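Local atomic coordinates of SnoaL-like domain-containing protein (Methylibium petroleiphilum PM1, PDB entry 3G16), a protein that is of unknown function but has the cystatin-like fold of the SnoaL-like, NTF2-clan proteins, whose curved sheet and helices commonly enclose a pocket. Residues 105-110 with 119-124; 69-74 with 91-96; 34-39 with 112-117. All coordinates share one frame; numbering follows the deposited sequence.

Interaction 1 (105-110 with 119-124); sequences AECVEF and EIRAFY
E109 and R121 meet across two neighbouring antiparallel strands of a β hairpin. R121 NH1 makes salt bridges to E109 OE2 (3.0 Å) and, within its own strand, to E119 OE2 (2.8 Å). It comes to E109 OE2 from above the carboxylate plane and to E119 OE2 on the anti side. A bend at chi3 (-59°) folds the guanidinium back over C107, whose CB lies over one face, 3.8 Å from R121 NH2.

The sheet face of E106, V108, I120 and A122 is tightly packed. There E106 CD rests on I120 CG2 at 3.5 Å, while E106 OE2 bonds Y20 OH. The backbone ladder is regular at A105–F123 and C107–R121, where R121 N reaches C107 O at 2.9 Å. At E109–E119 the bond from E119 N to E109 O is weak.

The face of C107, E109, E119, R121 and F123 is more hydrated. C107 SG only grazes F123 CE2 at 4.5 Å. One water bridges E109 OE1 and E119 OE1; a second joins E109 OE2 to R121 NH2. R118 also pairs with E109, R145 with E119, and E90 of the second subunit with R121 NE. The two stacked carboxylates would repel each other, but R121, with R118 and R145, probably offsets this.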
loop_
_atom_site.group_PDB
_atom_site.type_symbol
_atom_site.label_atom_id
_atom_site.label_comp_id
_atom_site.label_asym_id
_atom_site.label_seq_id
_atom_site.Cartn_x
_atom_site.Cartn_y
_atom_site.Cartn_z
ATOM N N ALA A 105 -1.411 -4.196 -0.114
ATOM C CA ALA A 105 -1.950 -3.026 0.570
ATOM C C ALA A 105 -2.573 -2.140 -0.476
ATOM O O ALA A 105 -2.219 -2.214 -1.659
ATOM C CB ALA A 105 -0.875 -2.300 1.357
ATOM N N GLU A 106 -3.544 -1.343 -0.049
ATOM C CA GLU A 106 -4.186 -0.440 -0.994
ATOM C C GLU A 106 -4.536 0.883 -0.373
ATOM O O GLU A 106 -4.807 0.971 0.823
ATOM C CB GLU A 106 -5.404 -1.069 -1.615
ATOM C CG GLU A 106 -6.551 -1.394 -0.637
ATOM C CD GLU A 106 -7.555 -2.393 -1.233
ATOM O OE1 GLU A 106 -7.232 -3.076 -2.194
ATOM O OE2 GLU A 106 -8.660 -2.509 -0.647
ATOM N N CYS A 107 -4.491 1.929 -1.209
ATOM C CA CYS A 107 -4.926 3.270 -0.817
ATOM C C CYS A 107 -6.353 3.435 -1.247
ATOM O O CYS A 107 -6.716 3.036 -2.377
ATOM C CB CYS A 107 -4.081 4.309 -1.500
ATOM S SG CYS A 107 -2.338 4.279 -0.922
ATOM N N VAL A 108 -7.178 4.017 -0.371
ATOM C CA VAL A 108 -8.595 4.209 -0.631
ATOM C C VAL A 108 -8.927 5.663 -0.489
ATOM O O VAL A 108 -8.648 6.263 0.577
ATOM C CB VAL A 108 -9.423 3.379 0.379
ATOM C CG1 VAL A 108 -10.922 3.553 0.170
ATOM C CG2 VAL A 108 -9.067 1.895 0.319
ATOM N N GLU A 109 -9.494 6.279 -1.526
ATOM C CA GLU A 109 -9.979 7.638 -1.443
ATOM C C GLU A 109 -11.480 7.645 -1.290
ATOM O O GLU A 109 -12.178 6.952 -2.004
ATOM C CB GLU A 109 -9.650 8.441 -2.695
ATOM C CG GLU A 109 -8.172 8.570 -3.010
ATOM C CD GLU A 109 -7.884 9.523 -4.135
ATOM O OE1 GLU A 109 -8.807 9.996 -4.808
ATOM O OE2 GLU A 109 -6.658 9.734 -4.351
ATOM N N PHE A 110 -11.974 8.487 -0.368
ATOM C CA PHE A 110 -13.389 8.737 -0.238
ATOM C C PHE A 110 -13.810 9.988 -0.968
ATOM O O PHE A 110 -13.071 10.961 -1.075
ATOM C CB PHE A 110 -13.773 8.853 1.241
ATOM C CG PHE A 110 -13.877 7.519 1.911
ATOM C CD1 PHE A 110 -12.719 6.864 2.358
ATOM C CD2 PHE A 110 -15.078 6.882 2.065
ATOM C CE1 PHE A 110 -12.816 5.627 2.947
ATOM C CE2 PHE A 110 -15.160 5.645 2.671
ATOM C CZ PHE A 110 -14.038 5.024 3.096
ATOM N N GLU A 119 -12.101 5.705 -5.203
ATOM C CA GLU A 119 -10.945 5.113 -5.870
ATOM C C GLU A 119 -10.206 4.203 -4.930
ATOM O O GLU A 119 -10.086 4.501 -3.744
ATOM C CB GLU A 119 -10.000 6.229 -6.310
ATOM C CG GLU A 119 -8.807 5.769 -7.128
ATOM C CD GLU A 119 -8.017 6.927 -7.682
ATOM O OE1 GLU A 119 -8.549 7.627 -8.583
ATOM O OE2 GLU A 119 -6.908 7.182 -7.198
ATOM N N ILE A 120 -9.665 3.112 -5.488
ATOM C CA ILE A 120 -8.790 2.184 -4.746
ATOM C C ILE A 120 -7.565 1.933 -5.621
ATOM O O ILE A 120 -7.715 1.717 -6.842
ATOM C CB ILE A 120 -9.467 0.853 -4.359
ATOM C CG1 ILE A 120 -10.746 1.119 -3.553
ATOM C CG2 ILE A 120 -8.469 -0.047 -3.622
ATOM C CD1 ILE A 120 -11.514 -0.139 -3.190
ATOM N N ARG A 121 -6.373 2.022 -5.043
ATOM C CA ARG A 121 -5.102 1.750 -5.750
ATOM C C ARG A 121 -4.419 0.640 -4.976
ATOM O O ARG A 121 -4.010 0.864 -3.840
ATOM C CB ARG A 121 -4.257 3.011 -5.807
ATOM C CG ARG A 121 -4.936 4.178 -6.516
ATOM C CD ARG A 121 -3.999 5.338 -6.763
ATOM N NE ARG A 121 -3.390 5.914 -5.581
ATOM C CZ ARG A 121 -4.000 6.778 -4.770
ATOM N NH1 ARG A 121 -5.249 7.160 -4.971
ATOM N NH2 ARG A 121 -3.339 7.289 -3.745
ATOM N N ALA A 122 -4.264 -0.537 -5.612
ATOM C CA ALA A 122 -3.712 -1.703 -4.911
ATOM C C ALA A 122 -2.307 -2.081 -5.361
ATOM O O ALA A 122 -1.944 -1.958 -6.536
ATOM C CB ALA A 122 -4.617 -2.923 -5.100
ATOM N N PHE A 123 -1.544 -2.541 -4.376
ATOM C CA PHE A 123 -0.124 -2.905 -4.492
ATOM C C PHE A 123 0.037 -4.276 -3.877
ATOM O O PHE A 123 -0.726 -4.640 -2.971
ATOM C CB PHE A 123 0.742 -1.896 -3.763
ATOM C CG PHE A 123 0.500 -0.488 -4.243
ATOM C CD1 PHE A 123 1.183 0.034 -5.310
ATOM C CD2 PHE A 123 -0.491 0.286 -3.678
ATOM C CE1 PHE A 123 0.931 1.325 -5.794
ATOM C CE2 PHE A 123 -0.763 1.579 -4.144
ATOM C CZ PHE A 123 -0.042 2.082 -5.188
ATOM N N TYR A 124 1.045 -5.014 -4.318
ATOM C CA TYR A 124 1.215 -6.401 -3.915
ATOM C C TYR A 124 2.503 -6.720 -3.227
ATOM O O TYR A 124 3.545 -6.136 -3.537
ATOM C CB TYR A 124 1.174 -7.312 -5.144
ATOM C CG TYR A 124 -0.105 -7.382 -5.937
ATOM C CD1 TYR A 124 -1.335 -6.948 -5.426
ATOM C CD2 TYR A 124 -0.098 -7.986 -7.195
ATOM C CE1 TYR A 124 -2.531 -7.100 -6.188
ATOM C CE2 TYR A 124 -1.267 -8.131 -7.931
ATOM C CZ TYR A 124 -2.451 -7.677 -7.425
ATOM O OH TYR A 124 -3.616 -7.849 -8.125
HETATM O O HOH W 1 -9.536 10.002 -7.452
HETATM O O HOH W 2 -4.654 9.752 -2.724
#

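Interaction 2 (69-74 with 91-96); sequences LGSYWT and WTHFKT
This is the open end of the β hairpin formed by strands 71-81 and 86-95, where W73 and H93 pack side by side across the antiparallel pair. W73 NE1 lies over one face of the H93 imidazole, 3.4 Å from H93 CG. The same NE1 bonds an unidentified ligand, to which H93 ND1 makes a weak bond. The two rings are oblique, with planes 31° apart. K95 CG covers the other imidazole face. At the ring edge, in its plane, S71 OG bonds H93 NE2 at 2.7 Å. H93 CG is anti to the backbone N (chi1 179°), which brings the ring alongside W73 and up to S71. An alanine here is likely to leave S71 OG without its ring partner and to open a gap between W73 and K95.

Strand 71-81 is the outermost strand of the sheet within the chain and follows helix 55-69. Within 69-74 and 91-96, Y72–F94 and T74–T92 are the hydrogen-bonded pairs; F94 N reaches Y72 O at 2.8 Å. On their face of the sheet, T74 OG1 sits 3.4 Å from T92 CB, and both threonine hydroxyls bond D76. The F94 ring has T92 CG2 over one face and T74 CG2 at its edge, 4.0 Å from F94 CE2.

At the turn out of the helix, G70 has positive phi, which by itself favours glycine. T96 OG1 donates to G70 O at 2.7 Å, from above the carbonyl plane. T96 OG1 also bonds S151 of the second subunit, and K95 NZ bonds Q128 of that subunit.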
loop_
_atom_site.group_PDB
_atom_site.type_symbol
_atom_site.label_atom_id
_atom_site.label_comp_id
_atom_site.label_asym_id
_atom_site.label_seq_id
_atom_site.Cartn_x
_atom_site.Cartn_y
_atom_site.Cartn_z
ATOM N N LEU A 69 -12.405 -18.767 -7.970
ATOM C CA LEU A 69 -11.196 -18.979 -7.204
ATOM C C LEU A 69 -11.465 -19.331 -5.731
ATOM O O LEU A 69 -10.551 -19.763 -5.030
ATOM C CB LEU A 69 -10.336 -17.721 -7.214
ATOM C CG LEU A 69 -9.936 -17.097 -8.569
ATOM C CD1 LEU A 69 -9.138 -15.858 -8.370
ATOM C CD2 LEU A 69 -9.178 -18.164 -9.401
ATOM N N GLY A 70 -12.682 -19.135 -5.273
ATOM C CA GLY A 70 -12.967 -19.263 -3.855
ATOM C C GLY A 70 -12.344 -18.117 -3.058
ATOM O O GLY A 70 -12.082 -18.264 -1.842
ATOM N N SER A 71 -12.093 -16.970 -3.694
ATOM C CA SER A 71 -11.463 -15.836 -3.066
ATOM C C SER A 71 -12.105 -15.496 -1.722
ATOM O O SER A 71 -13.305 -15.519 -1.571
ATOM C CB SER A 71 -11.582 -14.639 -3.949
ATOM O OG SER A 71 -10.884 -14.858 -5.166
ATOM N N TYR A 72 -11.246 -15.241 -0.751
ATOM C CA TYR A 72 -11.690 -14.774 0.566
ATOM C C TYR A 72 -10.663 -13.765 1.000
ATOM O O TYR A 72 -9.460 -14.034 0.990
ATOM C CB TYR A 72 -11.746 -15.920 1.554
ATOM C CG TYR A 72 -12.527 -15.583 2.822
ATOM C CD1 TYR A 72 -11.933 -14.854 3.853
ATOM C CD2 TYR A 72 -13.847 -15.939 2.954
ATOM C CE1 TYR A 72 -12.665 -14.521 4.990
ATOM C CE2 TYR A 72 -14.584 -15.646 4.126
ATOM C CZ TYR A 72 -13.967 -14.921 5.123
ATOM O OH TYR A 72 -14.669 -14.575 6.290
ATOM N N TRP A 73 -11.115 -12.583 1.383
ATOM C CA TRP A 73 -10.247 -11.494 1.766
ATOM C C TRP A 73 -10.316 -11.207 3.257
ATOM O O TRP A 73 -11.385 -11.238 3.856
ATOM C CB TRP A 73 -10.690 -10.231 1.023
ATOM C CG TRP A 73 -10.424 -10.226 -0.410
ATOM C CD1 TRP A 73 -9.301 -9.722 -1.001
ATOM C CD2 TRP A 73 -11.295 -10.629 -1.482
ATOM N NE1 TRP A 73 -9.382 -9.848 -2.365
ATOM C CE2 TRP A 73 -10.609 -10.378 -2.694
ATOM C CE3 TRP A 73 -12.560 -11.203 -1.542
ATOM C CZ2 TRP A 73 -11.196 -10.636 -3.942
ATOM C CZ3 TRP A 73 -13.123 -11.450 -2.786
ATOM C CH2 TRP A 73 -12.431 -11.166 -3.962
ATOM N N THR A 74 -9.200 -10.805 3.818
ATOM C CA THR A 74 -9.124 -10.334 5.180
ATOM C C THR A 74 -8.520 -8.940 5.229
ATOM O O THR A 74 -7.622 -8.594 4.428
ATOM C CB THR A 74 -8.329 -11.281 6.088
ATOM O OG1 THR A 74 -6.976 -11.392 5.641
ATOM C CG2 THR A 74 -8.971 -12.662 6.112
ATOM N N TRP A 91 -4.103 -6.114 3.309
ATOM C CA TRP A 91 -5.074 -7.159 3.097
ATOM C C TRP A 91 -4.449 -8.484 2.659
ATOM O O TRP A 91 -3.275 -8.533 2.242
ATOM C CB TRP A 91 -6.122 -6.688 2.048
ATOM C CG TRP A 91 -5.502 -6.194 0.766
ATOM C CD1 TRP A 91 -5.354 -4.885 0.423
ATOM C CD2 TRP A 91 -4.921 -6.952 -0.317
ATOM N NE1 TRP A 91 -4.697 -4.770 -0.786
ATOM C CE2 TRP A 91 -4.446 -6.018 -1.278
ATOM C CE3 TRP A 91 -4.803 -8.312 -0.595
ATOM C CZ2 TRP A 91 -3.817 -6.415 -2.466
ATOM C CZ3 TRP A 91 -4.182 -8.709 -1.777
ATOM C CH2 TRP A 91 -3.697 -7.752 -2.696
ATOM N N THR A 92 -5.248 -9.535 2.702
ATOM C CA THR A 92 -4.866 -10.830 2.174
ATOM C C THR A 92 -5.999 -11.290 1.280
ATOM O O THR A 92 -7.176 -11.214 1.658
ATOM C CB THR A 92 -4.602 -11.879 3.257
ATOM O OG1 THR A 92 -3.526 -11.407 4.091
ATOM C CG2 THR A 92 -4.210 -13.251 2.660
ATOM N N HIS A 93 -5.629 -11.746 0.094
ATOM C CA HIS A 93 -6.524 -12.365 -0.865
ATOM C C HIS A 93 -6.162 -13.864 -0.868
ATOM O O HIS A 93 -5.120 -14.276 -1.403
ATOM C CB HIS A 93 -6.337 -11.711 -2.242
ATOM C CG HIS A 93 -7.199 -12.298 -3.322
ATOM N ND1 HIS A 93 -7.239 -11.769 -4.597
ATOM C CD2 HIS A 93 -8.102 -13.308 -3.298
ATOM C CE1 HIS A 93 -8.075 -12.499 -5.329
ATOM N NE2 HIS A 93 -8.621 -13.431 -4.562
ATOM N N PHE A 94 -6.995 -14.679 -0.240
ATOM C CA PHE A 94 -6.826 -16.112 -0.217
ATOM C C PHE A 94 -7.524 -16.660 -1.448
ATOM O O PHE A 94 -8.731 -16.566 -1.566
ATOM C CB PHE A 94 -7.452 -16.740 1.033
ATOM C CG PHE A 94 -6.701 -16.452 2.303
ATOM C CD1 PHE A 94 -5.567 -17.154 2.595
ATOM C CD2 PHE A 94 -7.137 -15.476 3.187
ATOM C CE1 PHE A 94 -4.846 -16.888 3.771
ATOM C CE2 PHE A 94 -6.427 -15.203 4.363
ATOM C CZ PHE A 94 -5.269 -15.917 4.612
ATOM N N LYS A 95 -6.752 -17.209 -2.379
ATOM C CA LYS A 95 -7.315 -17.836 -3.590
ATOM C C LYS A 95 -7.501 -19.291 -3.191
ATOM O O LYS A 95 -6.744 -20.181 -3.573
ATOM C CB LYS A 95 -6.361 -17.661 -4.765
ATOM C CG LYS A 95 -6.207 -16.225 -5.143
ATOM C CD LYS A 95 -5.098 -16.092 -6.121
ATOM C CE LYS A 95 -4.877 -14.732 -6.530
ATOM N NZ LYS A 95 -3.774 -14.869 -7.535
ATOM N N THR A 96 -8.553 -19.531 -2.428
ATOM C CA THR A 96 -8.748 -20.766 -1.736
ATOM C C THR A 96 -8.627 -21.990 -2.604
ATOM O O THR A 96 -7.918 -22.964 -2.255
ATOM C CB THR A 96 -10.125 -20.757 -1.016
ATOM O OG1 THR A 96 -10.260 -19.516 -0.311
ATOM C CG2 THR A 96 -10.274 -21.971 -0.045
#

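Interaction 3 (34-39 with 112-117); sequences CFVPEA and RASGLI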
loop_
_atom_site.group_PDB
_atom_site.type_symbol
_atom_site.label_atom_id
_atom_site.label_comp_id
_atom_site.label_asym_id
_atom_site.label_seq_id
_atom_site.Cartn_x
_atom_site.Cartn_y
_atom_site.Cartn_z
ATOM N N CYS A 34 -21.133 0.687 -1.673
ATOM C CA CYS A 34 -20.011 1.269 -0.967
ATOM C C CYS A 34 -19.196 2.267 -1.773
ATOM O O CYS A 34 -18.245 2.850 -1.257
ATOM C CB CYS A 34 -19.043 0.154 -0.571
ATOM S SG CYS A 34 -19.775 -1.002 0.641
ATOM N N PHE A 35 -19.549 2.394 -3.054
ATOM C CA PHE A 35 -18.831 3.252 -3.986
ATOM C C PHE A 35 -19.671 4.305 -4.658
ATOM O O PHE A 35 -20.865 4.094 -4.874
ATOM C CB PHE A 35 -18.341 2.392 -5.167
ATOM C CG PHE A 35 -17.290 1.372 -4.813
ATOM C CD1 PHE A 35 -15.951 1.730 -4.729
ATOM C CD2 PHE A 35 -17.620 0.054 -4.561
ATOM C CE1 PHE A 35 -14.980 0.807 -4.406
ATOM C CE2 PHE A 35 -16.648 -0.878 -4.219
ATOM C CZ PHE A 35 -15.328 -0.505 -4.159
ATOM N N VAL A 36 -19.058 5.402 -5.056
ATOM C CA VAL A 36 -19.694 6.270 -6.046
ATOM C C VAL A 36 -19.767 5.422 -7.346
ATOM O O VAL A 36 -18.882 4.600 -7.613
ATOM C CB VAL A 36 -18.976 7.602 -6.290
ATOM C CG1 VAL A 36 -18.860 8.383 -4.955
ATOM C CG2 VAL A 36 -17.607 7.398 -6.861
ATOM N N PRO A 37 -20.783 5.624 -8.183
ATOM C CA PRO A 37 -20.930 4.772 -9.387
ATOM C C PRO A 37 -19.726 4.723 -10.295
ATOM O O PRO A 37 -19.440 3.654 -10.880
ATOM C CB PRO A 37 -22.152 5.369 -10.092
ATOM C CG PRO A 37 -22.884 6.115 -9.024
ATOM C CD PRO A 37 -21.910 6.556 -7.990
ATOM N N GLU A 38 -19.027 5.828 -10.418
ATOM C CA GLU A 38 -17.891 5.931 -11.304
ATOM C C GLU A 38 -16.555 5.523 -10.675
ATOM O O GLU A 38 -15.497 5.753 -11.289
ATOM C CB GLU A 38 -17.813 7.372 -11.846
ATOM C CG GLU A 38 -17.390 8.485 -10.853
ATOM C CD GLU A 38 -18.487 9.059 -9.899
ATOM O OE1 GLU A 38 -19.596 8.528 -9.793
ATOM O OE2 GLU A 38 -18.180 10.097 -9.252
ATOM N N ALA A 39 -16.578 4.940 -9.480
ATOM C CA ALA A 39 -15.338 4.575 -8.827
ATOM C C ALA A 39 -14.481 3.667 -9.708
ATOM O O ALA A 39 -14.999 2.830 -10.450
ATOM C CB ALA A 39 -15.633 3.827 -7.516
ATOM N N ARG A 112 -15.950 12.829 -0.263
ATOM C CA ARG A 112 -16.480 13.483 0.948
ATOM C C ARG A 112 -17.951 13.865 0.813
ATOM O O ARG A 112 -18.667 13.851 1.813
ATOM C CB ARG A 112 -15.685 14.717 1.282
ATOM C CG ARG A 112 -14.216 14.485 1.627
ATOM C CD ARG A 112 -13.486 15.817 1.592
ATOM N NE ARG A 112 -12.065 15.772 1.920
ATOM C CZ ARG A 112 -11.563 15.933 3.132
ATOM N NH1 ARG A 112 -12.344 16.083 4.187
ATOM N NH2 ARG A 112 -10.237 15.947 3.320
ATOM N N ALA A 113 -18.387 14.161 -0.413
ATOM C CA ALA A 113 -19.742 14.632 -0.664
ATOM C C ALA A 113 -20.773 13.530 -0.515
ATOM O O ALA A 113 -21.963 13.846 -0.369
ATOM C CB ALA A 113 -19.825 15.262 -2.075
ATOM N N SER A 114 -20.371 12.257 -0.550
ATOM C CA SER A 114 -21.299 11.146 -0.391
ATOM C C SER A 114 -20.931 10.195 0.735
ATOM O O SER A 114 -21.797 9.451 1.186
ATOM C CB SER A 114 -21.422 10.345 -1.707
ATOM O OG SER A 114 -20.206 9.668 -1.983
ATOM N N GLY A 115 -19.667 10.159 1.156
ATOM C CA GLY A 115 -19.200 9.268 2.191
ATOM C C GLY A 115 -18.891 7.884 1.664
ATOM O O GLY A 115 -18.647 6.953 2.441
ATOM N N LEU A 116 -18.767 7.765 0.337
ATOM C CA LEU A 116 -18.496 6.485 -0.309
ATOM C C LEU A 116 -17.127 6.488 -0.978
ATOM O O LEU A 116 -16.509 7.509 -1.144
ATOM C CB LEU A 116 -19.578 6.180 -1.331
ATOM C CG LEU A 116 -20.967 6.237 -0.689
ATOM C CD1 LEU A 116 -22.006 5.817 -1.912
ATOM C CD2 LEU A 116 -21.209 5.205 0.462
ATOM N N ILE A 117 -16.636 5.299 -1.330
ATOM C CA ILE A 117 -15.311 5.145 -1.927
ATOM C C ILE A 117 -15.339 5.617 -3.368
ATOM O O ILE A 117 -16.233 5.228 -4.132
ATOM C CB ILE A 117 -14.860 3.690 -1.854
ATOM C CG1 ILE A 117 -14.706 3.255 -0.387
ATOM C CG2 ILE A 117 -13.534 3.528 -2.578
ATOM C CD1 ILE A 117 -14.560 1.748 -0.186
#
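The F35 ring meets I117 with its CD1–CE1 side. I117 O lies near the ring plane at this edge, 3.6 Å from F35 CD1. I117 CG2 touches F35 CE1, also at 3.6 Å. With CG1 beside the I117 backbone N (chi1 -64°), CG2 is anti to that N and is carried onto the F35 ring.

F35 and I117 form a single parallel β bridge. Two backbone bonds flank F35 as such a bridge requires. I117 N donates to C34 O at 2.9 Å and nearly straight (169°). V36 N donates to I117 O at 3.0 Å. Around this bridge L116 CD1 packs on F35 O at 3.6 Å. V36 CG1 touches S114 OG at 3.5 Å, while that hydroxyl bonds D111. After V36 a type I turn, closed by A39 N to V36 O, takes the chain round a corner.

The bridge thus ties the short strand 35-36 to the start of strand 116-124. Helix 9-24 packs on C34 through V15, T18 and Y19, and the Y19 ring also meets F35 edge-to-face. Helix 55-69 meets F35 through A55 and I58, while V15 and, from strand 100-111, V108 and F110 pack against I117.

In the fold
Interactions 1 and 2 are neighbouring hairpin contacts of the same mixed sheet. Their centres are about 17 Å apart, and they touch where W91 NE1 packs 3.4 Å from E106 OE1. Interaction 3 shares strand 116-124 with interaction 1. Their centres lie about 14 Å apart, and V108 CG1 meets I117 CG2 at 3.8 Å. Interactions 2 and 3 do not touch; their nearest atoms are about 11 Å apart. An unidentified ligand, probably from the crystallisation liquor, lies about 3 Å from the side chains of both E106 and W73. The side chain of F35 is about 8 Å from this unknown ligand. Interactions 1 and 2 also reach the second subunit, whereas interaction 3 does not.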